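Local coordinates for putative sugar ABC transporter (PDB 5ULB), which probably serves as the periplasmic binding component of a sugar ABC transporter, holding a seleno analogue of methylthioribose in its pocket, at residues 103-107 / 116-122; 89-94 / 108-114. All coordinates share one frame; numbering follows the deposited sequence. Where two conformers were deposited one is given.

Contact 1: 103-107 / 116-122; sequences VSVFD and GLTVTQQ
Val105 O takes two hydrogen bonds from Thr120, one from the backbone N at 2.8 Å and one from OG1 at 2.9 Å, the two donors arriving from opposite faces of the carbonyl plane. OG1 can do this because it stands between its own backbone N and carbonyl carbon (chi1 76°); the hydroxyl is also bonded to Asn269 in helix 262-278. The parallel ladder runs on through Val105 N to Thr118 O at 3.0 Å and through Asp107 N to Thr120 O. Val103 O, by contrast, is buried without a hydrogen-bond partner in the model. Beyond Phe106 a water joins Asp107 OD1 (2.6 Å) to Gln122 N and NE2, while OD1 also forms a salt bridge with Arg158 and NE2 donates to O2 of the bound sugar. The Phe106 ring meets Thr120 OG1 edge-on, at CD1, and has the carboxyl carbon of its neighbour Asp107 over the rim of one face; its CZ reaches Gln122 NE2 at 3.8 Å. On the other side of the sheet Val105 and Val119 lie side by side, CG2 to CG1, and Leu117 CD1 inserts against Val105 CG1 at 3.9 Å and against Val103. These are two adjacent parallel strands of the alpha/beta sheet of a periplasmic binding protein, with helix 262-278 packed over Ser104, Phe106 and Thr120, and at and just past their C-terminal ends Phe106, Asp107 and Gln122 line the sugar pocket.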
loop_
_atom_site.group_PDB
_atom_site.type_symbol
_atom_site.label_atom_id
_atom_site.label_comp_id
_atom_site.label_asym_id
_atom_site.label_seq_id
_atom_site.Cartn_x
_atom_site.Cartn_y
_atom_site.Cartn_z
ATOM N N VAL A 103 7.414 9.554 -15.144
ATOM C CA VAL A 103 7.593 8.824 -13.921
ATOM C C VAL A 103 6.621 9.296 -12.836
ATOM O O VAL A 103 6.465 10.527 -12.639
ATOM C CB VAL A 103 9.054 8.826 -13.437
ATOM C CG1 VAL A 103 9.633 10.249 -13.395
ATOM C CG2 VAL A 103 9.272 8.057 -12.154
ATOM N N SER A 104 6.045 8.329 -12.127
ATOM C CA SER A 104 5.326 8.582 -10.906
ATOM C C SER A 104 5.872 7.578 -9.870
ATOM O O SER A 104 6.215 6.437 -10.229
ATOM C CB SER A 104 3.819 8.407 -11.089
ATOM O OG SER A 104 3.070 8.730 -9.964
ATOM N N VAL A 105 5.900 7.964 -8.573
ATOM C CA VAL A 105 6.365 7.129 -7.570
ATOM C C VAL A 105 5.359 7.054 -6.431
ATOM O O VAL A 105 4.557 7.953 -6.221
ATOM C CB VAL A 105 7.763 7.454 -7.052
ATOM C CG1 VAL A 105 8.789 7.461 -8.229
ATOM C CG2 VAL A 105 7.809 8.763 -6.290
ATOM N N PHE A 106 5.394 5.910 -5.728
ATOM C CA PHE A 106 4.518 5.639 -4.585
ATOM C C PHE A 106 5.369 5.209 -3.401
ATOM O O PHE A 106 6.236 4.335 -3.552
ATOM C CB PHE A 106 3.506 4.580 -4.912
ATOM C CG PHE A 106 2.633 4.193 -3.742
ATOM C CD1 PHE A 106 1.747 5.115 -3.145
ATOM C CD2 PHE A 106 2.737 2.979 -3.193
ATOM C CE1 PHE A 106 1.053 4.745 -2.025
ATOM C CE2 PHE A 106 2.002 2.637 -2.070
ATOM C CZ PHE A 106 1.201 3.524 -1.417
ATOM N N ASP A 107 5.190 5.804 -2.233
ATOM C CA ASP A 107 5.912 5.430 -1.021
ATOM C C ASP A 107 7.408 5.362 -1.236
ATOM O O ASP A 107 8.056 4.466 -0.649
ATOM C CB ASP A 107 5.381 4.063 -0.509
ATOM C CG ASP A 107 4.172 4.198 0.372
ATOM O OD1 ASP A 107 3.741 5.329 0.720
ATOM O OD2 ASP A 107 3.665 3.067 0.771
ATOM N N GLY A 116 8.644 17.318 -13.160
ATOM C CA GLY A 116 8.085 16.221 -13.876
ATOM C C GLY A 116 7.673 15.020 -13.128
ATOM O O GLY A 116 6.864 14.208 -13.649
ATOM N N LEU A 117 8.123 14.923 -11.873
ATOM C CA LEU A 117 7.767 13.795 -10.996
ATOM C C LEU A 117 6.439 14.105 -10.288
ATOM O O LEU A 117 6.241 15.224 -9.843
ATOM C CB LEU A 117 8.897 13.626 -9.970
ATOM C CG LEU A 117 8.643 12.497 -8.983
ATOM C CD1 LEU A 117 8.553 11.129 -9.638
ATOM C CD2 LEU A 117 9.727 12.527 -7.942
ATOM N N THR A 118 5.599 13.076 -10.172
ATOM C CA THR A 118 4.622 13.093 -9.120
ATOM C C THR A 118 5.010 12.112 -8.038
ATOM O O THR A 118 5.254 10.929 -8.342
ATOM C CB THR A 118 3.180 12.767 -9.625
ATOM O OG1 THR A 118 2.824 13.617 -10.692
ATOM C CG2 THR A 118 2.150 12.813 -8.517
ATOM N N VAL A 119 4.961 12.532 -6.746
ATOM C CA VAL A 119 5.139 11.672 -5.633
ATOM C C VAL A 119 3.797 11.372 -5.012
ATOM O O VAL A 119 3.000 12.293 -4.758
ATOM C CB VAL A 119 6.131 12.211 -4.600
ATOM C CG1 VAL A 119 7.511 12.468 -5.216
ATOM C CG2 VAL A 119 5.619 13.447 -3.921
ATOM N N THR A 120 3.492 10.104 -4.788
ATOM C CA THR A 120 2.256 9.713 -4.228
ATOM C C THR A 120 2.445 8.927 -2.954
ATOM O O THR A 120 3.472 8.266 -2.762
ATOM C CB THR A 120 1.354 8.946 -5.208
ATOM O OG1 THR A 120 1.778 7.595 -5.405
ATOM C CG2 THR A 120 1.207 9.610 -6.608
ATOM N N GLN A 121 1.458 9.018 -2.043
ATOM C CA GLN A 121 1.520 8.351 -0.761
ATOM C C GLN A 121 0.138 8.283 -0.176
ATOM O O GLN A 121 -0.755 8.992 -0.618
ATOM C CB GLN A 121 2.478 9.032 0.192
ATOM C CG GLN A 121 2.267 10.538 0.331
ATOM C CD GLN A 121 2.831 11.436 -0.814
ATOM O OE1 GLN A 121 3.828 11.078 -1.423
ATOM N NE2 GLN A 121 2.102 12.468 -1.203
ATOM N N GLN A 122 -0.043 7.435 0.819
ATOM C CA GLN A 122 -1.245 7.472 1.625
ATOM C C GLN A 122 -1.046 8.506 2.708
ATOM O O GLN A 122 0.026 9.016 2.927
ATOM C CB GLN A 122 -1.540 6.061 2.220
ATOM C CG GLN A 122 -1.720 4.970 1.145
ATOM C CD GLN A 122 -1.544 3.570 1.609
ATOM O OE1 GLN A 122 -2.531 2.752 1.560
ATOM N NE2 GLN A 122 -0.392 3.249 2.074
HETATM O O HOH W 1 7.669 12.553 -15.682
HETATM O O HOH W 2 1.582 5.484 2.175
#

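Contact 2: 89-94 / 108-114; sequences STELVK and TAIQGDI
The side chain of Gln111 crosses that of Thr90 at about a right angle, and Thr90 OG1 stands to one side of the amide plane, 3.5 Å from NE2. The hydrogen bond between the two residues comes from the backbone: Gln111 N donates to Thr90 OG1 at 2.9 Å, nearly straight at 168°. The threonine hydroxyl donates in turn to a water, which itself donates to Ala109 O at 2.8 Å and receives a weak bond from Gln111 NE2. One hydroxyl of the helix thus holds the loop backbone at two places, Gln111 N directly and Ala109 O through the water. With chi1 at -62°, OG1 lies beside the backbone N of Thr90, opposite its carbonyl carbon, and so faces the loop. A second water, bound to Gln111 O at 2.6 Å, takes a weak bond from Lys94 NZ, which also makes a long salt bridge to Glu91 within the helix.

Ser89 presents CB to Ala109 O at 3.3 Å and to the methyl CG2 of Thr108, while its OG is bonded to Arg85 O. Farther along, Val93 splits its two methyls between the isoleucines: CG2 meets Ile110 CD1 at 3.8 Å, crossing it at about a right angle, and CG1 meets Ile114 CD1 at 3.9 Å. The same CD1 also touches the aliphatic CG of Lys94.

The first turns of helix 89-98 are thereby fastened to the irregular connection between strands 102-106 and 118-122, which contains no helix. Val93 and Thr108 rest on Leu81 of strand 78-82, Thr108 OG1 is bonded to Phe106 O and Gly84 N, and Leu92 turns to helix 61-73.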
loop_
_atom_site.group_PDB
_atom_site.type_symbol
_atom_site.label_atom_id
_atom_site.label_comp_id
_atom_site.label_asym_id
_atom_site.label_seq_id
_atom_site.Cartn_x
_atom_site.Cartn_y
_atom_site.Cartn_z
ATOM N N SER A 89 17.101 6.579 -4.134
ATOM C CA SER A 89 15.962 6.809 -4.983
ATOM C C SER A 89 15.929 8.160 -5.658
ATOM O O SER A 89 15.496 8.284 -6.814
ATOM C CB SER A 89 14.600 6.532 -4.291
ATOM O OG SER A 89 14.457 5.159 -4.009
ATOM N N THR A 90 16.417 9.184 -4.945
ATOM C CA THR A 90 16.397 10.497 -5.585
ATOM C C THR A 90 17.230 10.536 -6.856
ATOM O O THR A 90 16.783 11.110 -7.844
ATOM C CB THR A 90 16.874 11.537 -4.566
ATOM O OG1 THR A 90 15.986 11.595 -3.430
ATOM C CG2 THR A 90 16.938 12.908 -5.113
ATOM N N GLU A 91 18.495 10.082 -6.831
ATOM C CA GLU A 91 19.358 10.166 -7.993
ATOM C C GLU A 91 18.790 9.237 -9.058
ATOM O O GLU A 91 18.886 9.526 -10.238
ATOM C CB GLU A 91 20.807 9.792 -7.630
ATOM C CG GLU A 91 21.487 11.004 -7.005
ATOM C CD GLU A 91 21.773 12.072 -8.073
ATOM O OE1 GLU A 91 21.474 13.257 -7.858
ATOM O OE2 GLU A 91 22.252 11.688 -9.157
ATOM N N LEU A 92 18.179 8.107 -8.671
ATOM C CA LEU A 92 17.612 7.174 -9.665
ATOM C C LEU A 92 16.510 7.858 -10.464
ATOM O O LEU A 92 16.440 7.833 -11.677
ATOM C CB LEU A 92 17.021 5.910 -9.034
ATOM C CG LEU A 92 17.661 4.566 -8.962
ATOM C CD1 LEU A 92 16.659 3.580 -8.405
ATOM C CD2 LEU A 92 18.039 4.172 -10.345
ATOM N N VAL A 93 15.612 8.568 -9.738
ATOM C CA VAL A 93 14.519 9.299 -10.374
ATOM C C VAL A 93 14.999 10.433 -11.203
ATOM O O VAL A 93 14.499 10.676 -12.302
ATOM C CB VAL A 93 13.446 9.667 -9.355
ATOM C CG1 VAL A 93 12.367 10.535 -10.018
ATOM C CG2 VAL A 93 12.803 8.452 -8.750
ATOM N N LYS A 94 16.010 11.141 -10.719
ATOM C CA LYS A 94 16.583 12.184 -11.545
ATOM C C LYS A 94 17.139 11.626 -12.912
ATOM O O LYS A 94 17.055 12.271 -13.966
ATOM C CB LYS A 94 17.706 12.985 -10.885
ATOM C CG LYS A 94 17.169 13.866 -9.736
ATOM C CD LYS A 94 18.332 14.540 -9.011
ATOM C CE LYS A 94 17.756 15.394 -7.908
ATOM N NZ LYS A 94 18.849 16.060 -7.218
ATOM N N THR A 108 7.916 6.341 -1.940
ATOM C CA THR A 108 9.321 6.375 -2.318
ATOM C C THR A 108 9.995 7.591 -1.728
ATOM O O THR A 108 9.407 8.663 -1.664
ATOM C CB THR A 108 9.447 6.291 -3.873
ATOM O OG1 THR A 108 8.968 5.002 -4.275
ATOM C CG2 THR A 108 10.850 6.481 -4.394
ATOM N N ALA A 109 11.225 7.426 -1.261
ATOM C CA ALA A 109 11.958 8.505 -0.648
ATOM C C ALA A 109 12.571 9.410 -1.649
ATOM O O ALA A 109 13.480 9.003 -2.383
ATOM C CB ALA A 109 13.038 7.889 0.245
ATOM N N ILE A 110 12.098 10.638 -1.709
ATOM C CA ILE A 110 12.524 11.644 -2.652
ATOM C C ILE A 110 12.899 12.946 -1.901
ATOM O O ILE A 110 12.118 13.427 -1.131
ATOM C CB ILE A 110 11.547 11.963 -3.720
ATOM C CG1 ILE A 110 11.148 10.670 -4.509
ATOM C CG2 ILE A 110 12.019 13.071 -4.616
ATOM C CD1 ILE A 110 12.232 10.157 -5.414
ATOM N N GLN A 111 14.126 13.413 -2.097
ATOM C CA GLN A 111 14.551 14.669 -1.515
ATOM C C GLN A 111 14.426 15.791 -2.541
ATOM O O GLN A 111 14.942 15.677 -3.648
ATOM C CB GLN A 111 16.020 14.564 -1.174
ATOM C CG GLN A 111 16.170 13.441 -0.093
ATOM C CD GLN A 111 17.555 12.950 0.014
ATOM O OE1 GLN A 111 18.464 13.680 0.456
ATOM N NE2 GLN A 111 17.763 11.723 -0.439
ATOM N N GLY A 112 13.723 16.834 -2.182
ATOM C CA GLY A 112 13.614 17.938 -3.082
ATOM C C GLY A 112 12.533 17.837 -4.096
ATOM O O GLY A 112 11.694 16.907 -4.075
ATOM N N ASP A 113 12.575 18.722 -5.058
ATOM C CA ASP A 113 11.502 18.837 -6.031
ATOM C C ASP A 113 12.208 18.443 -7.319
ATOM O O ASP A 113 13.138 19.092 -7.763
ATOM C CB ASP A 113 11.009 20.287 -6.189
ATOM C CG ASP A 113 10.076 20.451 -7.431
ATOM O OD1 ASP A 113 8.813 20.126 -7.394
ATOM O OD2 ASP A 113 10.646 20.898 -8.474
ATOM N N ILE A 114 11.737 17.379 -7.909
ATOM C CA ILE A 114 12.173 16.926 -9.183
ATOM C C ILE A 114 11.109 17.360 -10.235
ATOM O O ILE A 114 10.002 16.780 -10.276
ATOM C CB ILE A 114 12.396 15.399 -9.194
ATOM C CG1 ILE A 114 13.488 15.027 -8.174
ATOM C CG2 ILE A 114 12.797 14.958 -10.570
ATOM C CD1 ILE A 114 13.684 13.551 -8.001
HETATM O O HOH W 3 16.287 9.107 -1.984
HETATM O O HOH W 4 16.428 16.909 -5.362
#

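In the fold
The chain runs from the helix of contact 2 into strand 102-106 of contact 1, then through loop 108-114 into strand 118-122, so the segments of the two contacts alternate. Their centres are about 10 Å apart and they share one apolar layer on the Val105 and Val119 side of the sheet: Leu117 CD1 lies 3.9 Å from Val93 CG1, Val119 CG1 lies 4.1 Å from Ile110 CG1, and Val105 also packs on Val93. Contact 1 reaches the sugar directly, with the Asp107 side chain about 2 Å from either bound anomer, nearest atoms. Contact 2 stands back from the pocket; its Thr108 side chain, just after Asp107, is about 9 Å from the beta anomer and 10 Å from the alpha, nearest atoms.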